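Local coordinates for metallo-beta-lactamase domain-containing protein (Thermotoga maritima, PDB 3H3E) that binds zinc and belongs to the metallo-beta-lactamase superfamily of metal-dependent hydrolases, although its actual reaction and substrate are not established, at residues G239-A242 with V243-K247. The protein carries 2 engineered substitutions. Residues are numbered along the deposited sequence; the frame is centred on the assembly and turned at random.
Sequences GERA and VDIFK
F246 and A242 meet on the inner side of the first turns of helix 240-249. F246 N donates a hydrogen bond to A242 O (2.9 Å), and the same oxygen sits at the edge of the F246 ring, 3.4 Å from CD2. This side is tightly packed: A242 and I245 rest on I217 of helix 214-226, I245 and F246 also reach V221, and the F246 ring stands edge-to-face to F224. The hydrogen bond from V243 N to G239 O, 3.0 Å long with an N-H...O angle of 163°, starts the i to i+4 series at the N-cap residue G239, whose positive phi (111°) suits a residue without a side chain, and E240 and R241 continue it to D244 and I245. V243 holds CG2 beside its own backbone N, near G239 O.

R241 bridges the packed side and the solvent. Its CG is anti to the backbone N (chi1 -176°) and the chain bends at chi2, bringing NE to 4.2 Å from I245 CD1 while I245 CG1 lies over the rim of one guanidinium face. NH2 forms a salt bridge with D214, tying this turn to the start of helix 214-226. The solvent side is looser: E240 is exposed and poorly ordered, and its OE2, modelled 4.3 Å from D244 OD2, probably feels mild like-charge repulsion. G239 lies about 14 Å from the bound zinc ion, and this amphipathic helix start belongs to the beta-alpha-beta unit linking strands 231-235 and 253-254 in the metallo-beta-lactamase fold.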
loop_
_atom_site.group_PDB
_atom_site.type_symbol
_atom_site.label_atom_id
_atom_site.label_comp_id
_atom_site.label_asym_id
_atom_site.label_seq_id
_atom_site.Cartn_x
_atom_site.Cartn_y
_atom_site.Cartn_z
ATOM N N GLY A 239 2.260 7.634 -10.705
ATOM C CA GLY A 239 2.575 8.187 -12.009
ATOM C C GLY A 239 2.352 9.678 -12.144
ATOM O O GLY A 239 1.346 10.201 -11.681
ATOM N N GLU A 240 3.286 10.361 -12.802
ATOM C CA GLU A 240 3.230 11.818 -12.973
ATOM C C GLU A 240 1.963 12.275 -13.700
ATOM O O GLU A 240 1.358 13.278 -13.331
ATOM C CB GLU A 240 4.488 12.339 -13.691
ATOM C CG GLU A 240 4.506 13.856 -13.935
ATOM C CD GLU A 240 5.662 14.328 -14.830
ATOM O OE1 GLU A 240 6.667 13.592 -14.965
ATOM O OE2 GLU A 240 5.562 15.443 -15.398
ATOM N N ARG A 241 1.559 11.540 -14.728
ATOM C CA ARG A 241 0.361 11.905 -15.472
ATOM C C ARG A 241 -0.848 11.887 -14.553
ATOM O O ARG A 241 -1.616 12.844 -14.496
ATOM C CB ARG A 241 0.134 10.950 -16.648
ATOM C CG ARG A 241 -1.051 11.323 -17.538
ATOM C CD ARG A 241 -1.003 12.792 -17.935
ATOM N NE ARG A 241 -2.197 13.225 -18.663
ATOM C CZ ARG A 241 -2.485 14.498 -18.936
ATOM N NH1 ARG A 241 -1.668 15.467 -18.535
ATOM N NH2 ARG A 241 -3.590 14.804 -19.610
ATOM N N ALA A 242 -1.003 10.788 -13.823
ATOM C CA ALA A 242 -2.156 10.599 -12.958
ATOM C C ALA A 242 -2.187 11.668 -11.881
ATOM O O ALA A 242 -3.247 12.212 -11.576
ATOM C CB ALA A 242 -2.148 9.210 -12.347
ATOM N N VAL A 243 -1.027 11.976 -11.310
ATOM C CA VAL A 243 -0.954 13.004 -10.283
ATOM C C VAL A 243 -1.375 14.360 -10.831
ATOM O O VAL A 243 -2.098 15.101 -10.164
ATOM C CB VAL A 243 0.445 13.128 -9.684
ATOM C CG1 VAL A 243 0.460 14.233 -8.648
ATOM C CG2 VAL A 243 0.881 11.807 -9.061
ATOM N N ASP A 244 -0.929 14.688 -12.043
ATOM C CA ASP A 244 -1.308 15.954 -12.669
ATOM C C ASP A 244 -2.820 16.039 -12.793
ATOM O O ASP A 244 -3.411 17.093 -12.564
ATOM C CB ASP A 244 -0.653 16.130 -14.049
ATOM C CG ASP A 244 0.803 16.584 -13.966
ATOM O OD1 ASP A 244 1.309 16.835 -12.847
ATOM O OD2 ASP A 244 1.443 16.688 -15.035
ATOM N N ILE A 245 -3.449 14.926 -13.158
ATOM C CA ILE A 245 -4.909 14.878 -13.246
ATOM C C ILE A 245 -5.563 15.079 -11.875
ATOM O O ILE A 245 -6.531 15.831 -11.756
ATOM C CB ILE A 245 -5.403 13.567 -13.882
ATOM C CG1 ILE A 245 -4.995 13.512 -15.360
ATOM C CG2 ILE A 245 -6.905 13.424 -13.712
ATOM C CD1 ILE A 245 -5.284 12.187 -16.034
ATOM N N PHE A 246 -5.028 14.417 -10.847
ATOM C CA PHE A 246 -5.470 14.652 -9.470
ATOM C C PHE A 246 -5.356 16.134 -9.130
ATOM O O PHE A 246 -6.302 16.726 -8.631
ATOM C CB PHE A 246 -4.666 13.827 -8.450
ATOM C CG PHE A 246 -5.283 12.498 -8.090
ATOM C CD1 PHE A 246 -6.044 12.359 -6.942
ATOM C CD2 PHE A 246 -5.072 11.374 -8.879
ATOM C CE1 PHE A 246 -6.608 11.129 -6.599
ATOM C CE2 PHE A 246 -5.630 10.143 -8.544
ATOM C CZ PHE A 246 -6.398 10.025 -7.403
ATOM N N LYS A 247 -4.205 16.740 -9.398
ATOM C CA LYS A 247 -4.015 18.152 -9.051
ATOM C C LYS A 247 -5.029 19.087 -9.724
ATOM O O LYS A 247 -5.407 20.112 -9.150
ATOM C CB LYS A 247 -2.578 18.626 -9.316
ATOM C CG LYS A 247 -1.503 17.933 -8.465
ATOM C CD LYS A 247 -0.304 18.851 -8.213
ATOM C CE LYS A 247 0.858 18.155 -7.487
ATOM N NZ LYS A 247 1.999 17.803 -8.399
#